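PDB 6PWK: GGDEF and EAL domain-containing protein, which binds the second messenger c-di-GMP and probably acts as the LapD receptor that couples its level to large-adhesin control and biofilm formation. Local coordinates for residues 38-51 with 135-148. Numbering follows the deposited sequence.
Sequences WLSESGIGGVAILQ and LSLGVVSNKRQSST
Val47 and Val140 exchange two nearly linear backbone hydrogen bonds within the antiparallel pair formed by strands 45-51 and 136-142, with Val140 N to Val47 O at 2.7 Å. Ile49 with Gly138 and Gln51 with Ser136 repeat this pattern. On one face of the sheet the two valines lie side by side, Val47 CG1 meeting Val140 CG2 at 3.6 Å, and Val140 continues onto Leu155 of helix 148-164. Gly138 has no side chain here, and Ile49 CG2 settles 3.6 Å from Gly138 O while the rest of Ile49 leads away, its side chain touching bound c-di-GMP. The other face carries Ala48 CB against Val139 CG1 (3.6 Å) and Leu50 CB against Leu137 CD1, where Val139 and Leu137 also touch helix 106-118. Beyond them, Leu50 CD1 reaches Leu135 CD1.

At the opposite end Asn142 packs against the end of helix 28-41 and the loop that follows it. Its chi1 of -159° sets CG anti to the backbone N, and ND2 donates to Gly43 O at 3.0 Å, on a lone pair but with a bent N-H...O angle of 137°. Its OD1 accepts from Ser146 OG. The Leu39 side chain crosses that of Asn142 at about a right angle, Leu39 CD2 lying 3.8 Å from Asn142 ND2, and Trp38 CH2 approaches Asn142 CB obliquely. Farther out the contact thins: Leu39 CD1 merely brushes Thr148 CA, while the exposed turn at Lys143 to Gln145 passes without touching segment 38-51.

These are central strands of the GGDEF-domain sheet, flanked by strands 96-102 and 171-174. Backbone bonding fixes their register, apolar side chains meet on both faces, and one buried amide, held at both its nitrogen and its oxygen, links the loop carrying Ser146 to the loop that follows helix 28-41.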
ATOM      1  N   TRP A  38      10.679  24.676  23.542  1.00 92.12           N
ATOM      2  CA  TRP A  38      10.246  24.312  24.886  1.00 99.17           C
ATOM      3  C   TRP A  38      11.328  23.534  25.625  1.00 96.64           C
ATOM      4  O   TRP A  38      11.502  23.697  26.838  1.00 95.94           O
ATOM      5  CB  TRP A  38       8.950  23.505  24.811  1.00 98.82           C
ATOM      6  CG  TRP A  38       8.619  22.750  26.062  1.00101.37           C
ATOM      7  CD1 TRP A  38       8.244  23.276  27.263  1.00104.32           C
ATOM      8  CD2 TRP A  38       8.616  21.327  26.229  1.00100.38           C
ATOM      9  NE1 TRP A  38       8.017  22.269  28.171  1.00105.59           N
ATOM     10  CE2 TRP A  38       8.238  21.063  27.559  1.00100.99           C
ATOM     11  CE3 TRP A  38       8.901  20.251  25.382  1.00 94.89           C
ATOM     12  CZ2 TRP A  38       8.136  19.768  28.064  1.00 93.33           C
ATOM     13  CZ3 TRP A  38       8.800  18.967  25.885  1.00 90.21           C
ATOM     14  CH2 TRP A  38       8.421  18.736  27.213  1.00 90.34           C
ATOM     15  N   LEU A  39      12.070  22.688  24.908  1.00 98.34           N
ATOM     16  CA  LEU A  39      13.121  21.899  25.543  1.00 99.61           C
ATOM     17  C   LEU A  39      14.293  22.777  25.967  1.00105.05           C
ATOM     18  O   LEU A  39      14.790  22.665  27.094  1.00111.81           O
ATOM     19  CB  LEU A  39      13.592  20.796  24.594  1.00 94.20           C
ATOM     20  CG  LEU A  39      12.610  19.659  24.308  1.00 88.71           C
ATOM     21  CD1 LEU A  39      13.124  18.774  23.184  1.00 85.60           C
ATOM     22  CD2 LEU A  39      12.367  18.840  25.564  1.00 91.18           C
ATOM     23  N   SER A  40      14.747  23.659  25.073  1.00109.38           N
ATOM     24  CA  SER A  40      15.950  24.440  25.342  1.00107.91           C
ATOM     25  C   SER A  40      15.745  25.442  26.472  1.00111.89           C
ATOM     26  O   SER A  40      16.693  25.742  27.208  1.00111.75           O
ATOM     27  CB  SER A  40      16.402  25.155  24.069  1.00 99.07           C
ATOM     28  OG  SER A  40      15.333  25.875  23.483  1.00101.47           O
ATOM     29  N   GLU A  41      14.530  25.968  26.630  1.00116.98           N
ATOM     30  CA  GLU A  41      14.270  26.920  27.706  1.00129.36           C
ATOM     31  C   GLU A  41      14.112  26.215  29.046  1.00130.78           C
ATOM     32  O   GLU A  41      14.905  26.420  29.969  1.00140.25           O
ATOM     33  CB  GLU A  41      13.023  27.751  27.392  1.00139.27           C
ATOM     34  CG  GLU A  41      12.549  28.597  28.567  1.00154.23           C
ATOM     35  CD  GLU A  41      11.196  29.232  28.325  1.00159.78           C
ATOM     36  OE1 GLU A  41      10.877  29.530  27.155  1.00158.08           O
ATOM     37  OE2 GLU A  41      10.448  29.428  29.307  1.00163.06           O
ATOM     38  N   SER A  42      13.089  25.379  29.172  1.00119.33           N
ATOM     39  CA  SER A  42      12.766  24.754  30.451  1.00112.23           C
ATOM     40  C   SER A  42      12.730  23.239  30.365  1.00103.37           C
ATOM     41  O   SER A  42      13.397  22.557  31.152  1.00105.08           O
ATOM     42  CB  SER A  42      11.427  25.282  30.972  1.00110.13           C
ATOM     43  OG  SER A  42      10.364  24.894  30.111  1.00 98.84           O
ATOM     44  N   GLY A  43      11.970  22.689  29.421  1.00 99.89           N
ATOM     45  CA  GLY A  43      11.757  21.260  29.376  1.00100.56           C
ATOM     46  C   GLY A  43      10.867  20.727  30.473  1.00103.35           C
ATOM     47  O   GLY A  43      10.773  19.508  30.638  1.00 89.15           O
ATOM     48  N   ILE A  44      10.215  21.605  31.230  1.00116.29           N
ATOM     49  CA  ILE A  44       9.327  21.201  32.313  1.00119.72           C
ATOM     50  C   ILE A  44       7.914  21.107  31.756  1.00124.50           C
ATOM     51  O   ILE A  44       7.366  22.098  31.261  1.00132.23           O
ATOM     52  CB  ILE A  44       9.391  22.193  33.484  1.00113.26           C
ATOM     53  CG1 ILE A  44      10.846  22.478  33.865  1.00113.01           C
ATOM     54  CG2 ILE A  44       8.614  21.659  34.676  1.00108.52           C
ATOM     55  CD1 ILE A  44      11.632  21.245  34.249  1.00112.78           C
ATOM     56  N   GLY A  45       7.327  19.923  31.830  1.00117.42           N
ATOM     57  CA  GLY A  45       5.992  19.705  31.331  1.00108.55           C
ATOM     58  C   GLY A  45       5.876  18.329  30.719  1.00 99.92           C
ATOM     59  O   GLY A  45       6.680  17.439  30.993  1.00 95.82           O
ATOM     60  N   GLY A  46       4.856  18.160  29.872  1.00 96.12           N
ATOM     61  CA  GLY A  46       4.591  16.886  29.248  1.00 95.27           C
ATOM     62  C   GLY A  46       4.315  17.032  27.764  1.00 95.48           C
ATOM     63  O   GLY A  46       4.162  18.138  27.237  1.00 92.93           O
ATOM     64  N   VAL A  47       4.248  15.882  27.100  1.00 88.87           N
ATOM     65  CA  VAL A  47       4.046  15.812  25.660  1.00 77.55           C
ATOM     66  C   VAL A  47       3.157  14.606  25.376  1.00 78.92           C
ATOM     67  O   VAL A  47       3.208  13.593  26.082  1.00 86.23           O
ATOM     68  CB  VAL A  47       5.403  15.734  24.913  1.00 66.39           C
ATOM     69  CG1 VAL A  47       5.881  14.296  24.753  1.00 59.86           C
ATOM     70  CG2 VAL A  47       5.329  16.444  23.585  1.00 72.45           C
ATOM     71  N   ALA A  48       2.311  14.729  24.355  1.00 78.06           N
ATOM     72  CA  ALA A  48       1.297  13.720  24.085  1.00 73.51           C
ATOM     73  C   ALA A  48       1.096  13.562  22.586  1.00 73.41           C
ATOM     74  O   ALA A  48       1.338  14.489  21.809  1.00 71.56           O
ATOM     75  CB  ALA A  48      -0.039  14.068  24.753  1.00 64.16           C
ATOM     76  N   ILE A  49       0.644  12.372  22.191  1.00 64.43           N
ATOM     77  CA  ILE A  49       0.338  12.063  20.800  1.00 66.43           C
ATOM     78  C   ILE A  49      -0.999  11.330  20.754  1.00 68.38           C
ATOM     79  O   ILE A  49      -1.250  10.426  21.559  1.00 75.36           O
ATOM     80  CB  ILE A  49       1.449  11.226  20.131  1.00 67.03           C
ATOM     81  CG1 ILE A  49       1.142  11.012  18.648  1.00 56.92           C
ATOM     82  CG2 ILE A  49       1.643   9.890  20.841  1.00 75.75           C
ATOM     83  CD1 ILE A  49       2.234  10.279  17.903  1.00 54.18           C
ATOM     84  N   LEU A  50      -1.860  11.738  19.826  1.00 59.85           N
ATOM     85  CA  LEU A  50      -3.177  11.145  19.648  1.00 60.15           C
ATOM     86  C   LEU A  50      -3.291  10.647  18.217  1.00 68.62           C
ATOM     87  O   LEU A  50      -3.116  11.425  17.274  1.00 74.55           O
ATOM     88  CB  LEU A  50      -4.281  12.164  19.948  1.00 60.69           C
ATOM     89  CG  LEU A  50      -5.704  11.731  19.592  1.00 63.53           C
ATOM     90  CD1 LEU A  50      -6.174  10.631  20.526  1.00 64.29           C
ATOM     91  CD2 LEU A  50      -6.660  12.915  19.620  1.00 66.28           C
ATOM     92  N   GLN A  51      -3.587   9.361  18.052  1.00 68.49           N
ATOM     93  CA  GLN A  51      -3.741   8.760  16.734  1.00 65.00           C
ATOM     94  C   GLN A  51      -5.207   8.438  16.480  1.00 65.91           C
ATOM     95  O   GLN A  51      -5.848   7.757  17.288  1.00 66.97           O
ATOM     96  CB  GLN A  51      -2.901   7.492  16.593  1.00 67.81           C
ATOM     97  CG  GLN A  51      -3.161   6.765  15.285  1.00 82.64           C
ATOM     98  CD  GLN A  51      -2.238   5.590  15.071  1.00 95.44           C
ATOM     99  OE1 GLN A  51      -1.325   5.350  15.861  1.00 96.68           O
ATOM    100  NE2 GLN A  51      -2.470   4.846  13.997  1.00104.57           N
ATOM    101  N   LEU A 135      -9.456   5.092  18.885  1.00 82.56           N
ATOM    102  CA  LEU A 135      -8.270   5.934  18.867  1.00 79.39           C
ATOM    103  C   LEU A 135      -7.287   5.414  19.906  1.00 75.34           C
ATOM    104  O   LEU A 135      -7.573   4.471  20.649  1.00 76.78           O
ATOM    105  CB  LEU A 135      -8.634   7.398  19.128  1.00 79.81           C
ATOM    106  CG  LEU A 135      -9.371   7.650  20.446  1.00 91.59           C
ATOM    107  CD1 LEU A 135      -8.416   8.019  21.576  1.00 98.18           C
ATOM    108  CD2 LEU A 135     -10.421   8.718  20.263  1.00 95.18           C
ATOM    109  N   SER A 136      -6.119   6.050  19.955  1.00 71.21           N
ATOM    110  CA  SER A 136      -5.099   5.725  20.940  1.00 75.04           C
ATOM    111  C   SER A 136      -4.373   6.999  21.337  1.00 72.07           C
ATOM    112  O   SER A 136      -4.070   7.841  20.487  1.00 72.96           O
ATOM    113  CB  SER A 136      -4.109   4.691  20.399  1.00 79.85           C
ATOM    114  OG  SER A 136      -4.788   3.514  20.001  1.00 85.15           O
ATOM    115  N   LEU A 137      -4.102   7.135  22.631  1.00 69.87           N
ATOM    116  CA  LEU A 137      -3.475   8.331  23.181  1.00 59.46           C
ATOM    117  C   LEU A 137      -2.259   7.919  23.995  1.00 56.51           C
ATOM    118  O   LEU A 137      -2.381   7.139  24.944  1.00 64.58           O
ATOM    119  CB  LEU A 137      -4.459   9.123  24.046  1.00 60.52           C
ATOM    120  CG  LEU A 137      -3.913  10.407  24.674  1.00 70.78           C
ATOM    121  CD1 LEU A 137      -3.581  11.432  23.600  1.00 73.30           C
ATOM    122  CD2 LEU A 137      -4.902  10.979  25.676  1.00 72.69           C
ATOM    123  N   GLY A 138      -1.095   8.437  23.622  1.00 55.99           N
ATOM    124  CA  GLY A 138       0.129   8.241  24.376  1.00 51.88           C
ATOM    125  C   GLY A 138       0.601   9.572  24.940  1.00 59.21           C
ATOM    126  O   GLY A 138       0.641  10.578  24.228  1.00 61.85           O
ATOM    127  N   VAL A 139       0.936   9.566  26.227  1.00 64.83           N
ATOM    128  CA  VAL A 139       1.385  10.764  26.925  1.00 71.84           C
ATOM    129  C   VAL A 139       2.674  10.438  27.667  1.00 74.30           C
ATOM    130  O   VAL A 139       2.814   9.352  28.243  1.00 81.02           O
ATOM    131  CB  VAL A 139       0.307  11.303  27.895  1.00 72.37           C
ATOM    132  CG1 VAL A 139      -0.985  11.601  27.148  1.00 72.25           C
ATOM    133  CG2 VAL A 139       0.036  10.318  29.011  1.00 80.32           C
ATOM    134  N   VAL A 140       3.633  11.362  27.623  1.00 71.88           N
ATOM    135  CA  VAL A 140       4.867  11.237  28.390  1.00 77.74           C
ATOM    136  C   VAL A 140       5.121  12.544  29.126  1.00 85.53           C
ATOM    137  O   VAL A 140       4.819  13.629  28.615  1.00 89.37           O
ATOM    138  CB  VAL A 140       6.084  10.844  27.514  1.00 71.64           C
ATOM    139  CG1 VAL A 140       5.645  10.271  26.176  1.00 58.59           C
ATOM    140  CG2 VAL A 140       7.056  12.007  27.332  1.00 73.56           C
ATOM    141  N   SER A 141       5.645  12.432  30.343  1.00 81.43           N
ATOM    142  CA  SER A 141       6.039  13.579  31.146  1.00 84.50           C
ATOM    143  C   SER A 141       7.558  13.675  31.155  1.00 89.08           C
ATOM    144  O   SER A 141       8.244  12.692  31.453  1.00 87.97           O
ATOM    145  CB  SER A 141       5.512  13.461  32.575  1.00 80.04           C
ATOM    146  OG  SER A 141       6.186  12.435  33.281  1.00 84.92           O
ATOM    147  N   ASN A 142       8.076  14.855  30.826  1.00 88.62           N
ATOM    148  CA  ASN A 142       9.516  15.076  30.777  1.00 91.09           C
ATOM    149  C   ASN A 142       9.995  15.424  32.179  1.00100.09           C
ATOM    150  O   ASN A 142       9.809  16.547  32.652  1.00102.84           O
ATOM    151  CB  ASN A 142       9.862  16.177  29.779  1.00 90.69           C
ATOM    152  CG  ASN A 142      11.301  16.100  29.305  1.00 97.49           C
ATOM    153  OD1 ASN A 142      11.886  15.021  29.240  1.00100.23           O
ATOM    154  ND2 ASN A 142      11.876  17.250  28.968  1.00 99.51           N
ATOM    155  N   LYS A 143      10.608  14.451  32.852  1.00105.22           N
ATOM    156  CA  LYS A 143      11.171  14.643  34.182  1.00118.17           C
ATOM    157  C   LYS A 143      12.691  14.536  34.187  1.00122.78           C
ATOM    158  O   LYS A 143      13.301  14.525  35.261  1.00127.93           O
ATOM    159  CB  LYS A 143      10.559  13.641  35.166  1.00120.43           C
ATOM    160  CG  LYS A 143       9.036  13.700  35.243  1.00122.05           C
ATOM    161  CD  LYS A 143       8.524  13.125  36.556  1.00125.85           C
ATOM    162  CE  LYS A 143       7.003  13.051  36.590  1.00122.76           C
ATOM    163  NZ  LYS A 143       6.482  11.823  35.928  1.00115.78           N
ATOM    164  N   ARG A 144      13.312  14.445  33.012  1.00124.55           N
ATOM    165  CA  ARG A 144      14.758  14.512  32.861  1.00132.90           C
ATOM    166  C   ARG A 144      15.067  15.341  31.622  1.00136.46           C
ATOM    167  O   ARG A 144      14.182  15.641  30.817  1.00141.89           O
ATOM    168  CB  ARG A 144      15.390  13.116  32.755  1.00136.44           C
ATOM    169  CG  ARG A 144      15.308  12.288  34.029  1.00147.04           C
ATOM    170  CD  ARG A 144      16.035  10.959  33.883  1.00154.50           C
ATOM    171  NE  ARG A 144      16.063  10.214  35.140  1.00159.81           N
ATOM    172  CZ  ARG A 144      16.654   9.035  35.300  1.00157.46           C
ATOM    173  NH1 ARG A 144      17.272   8.454  34.281  1.00159.69           N
ATOM    174  NH2 ARG A 144      16.627   8.434  36.482  1.00153.26           N
ATOM    175  N   GLN A 145      16.333  15.723  31.471  1.00132.82           N
ATOM    176  CA  GLN A 145      16.751  16.477  30.293  1.00126.91           C
ATOM    177  C   GLN A 145      16.856  15.514  29.116  1.00126.90           C
ATOM    178  O   GLN A 145      17.717  14.628  29.102  1.00136.68           O
ATOM    179  CB  GLN A 145      18.075  17.194  30.540  1.00121.35           C
ATOM    180  CG  GLN A 145      18.393  18.249  29.489  1.00117.71           C
ATOM    181  CD  GLN A 145      19.788  18.821  29.630  1.00123.87           C
ATOM    182  OE1 GLN A 145      20.759  18.086  29.796  1.00126.32           O
ATOM    183  NE2 GLN A 145      19.894  20.145  29.565  1.00124.52           N
ATOM    184  N   SER A 146      15.980  15.682  28.130  1.00114.20           N
ATOM    185  CA  SER A 146      15.878  14.763  27.008  1.00108.64           C
ATOM    186  C   SER A 146      16.025  15.514  25.692  1.00100.28           C
ATOM    187  O   SER A 146      15.640  16.682  25.576  1.00 97.75           O
ATOM    188  CB  SER A 146      14.538  14.014  27.027  1.00104.26           C
ATOM    189  OG  SER A 146      14.289  13.446  28.302  1.00100.93           O
ATOM    190  N   SER A 147      16.589  14.830  24.698  1.00101.16           N
ATOM    191  CA  SER A 147      16.699  15.382  23.357  1.00 93.29           C
ATOM    192  C   SER A 147      15.352  15.283  22.644  1.00 94.16           C
ATOM    193  O   SER A 147      14.368  14.762  23.179  1.00 97.81           O
ATOM    194  CB  SER A 147      17.792  14.663  22.572  1.00 92.28           C
ATOM    195  OG  SER A 147      17.398  13.341  22.248  1.00 90.00           O
ATOM    196  N   THR A 148      15.303  15.782  21.409  1.00 94.70           N
ATOM    197  CA  THR A 148      14.037  15.791  20.684  1.00 89.43           C
ATOM    198  C   THR A 148      13.711  14.421  20.098  1.00 87.21           C
ATOM    199  O   THR A 148      12.539  14.030  20.047  1.00 90.57           O
ATOM    200  CB  THR A 148      14.055  16.866  19.590  1.00 82.04           C
ATOM    201  OG1 THR A 148      12.757  16.962  18.990  1.00 74.56           O
ATOM    202  CG2 THR A 148      15.089  16.550  18.515  1.00 83.51           C
TER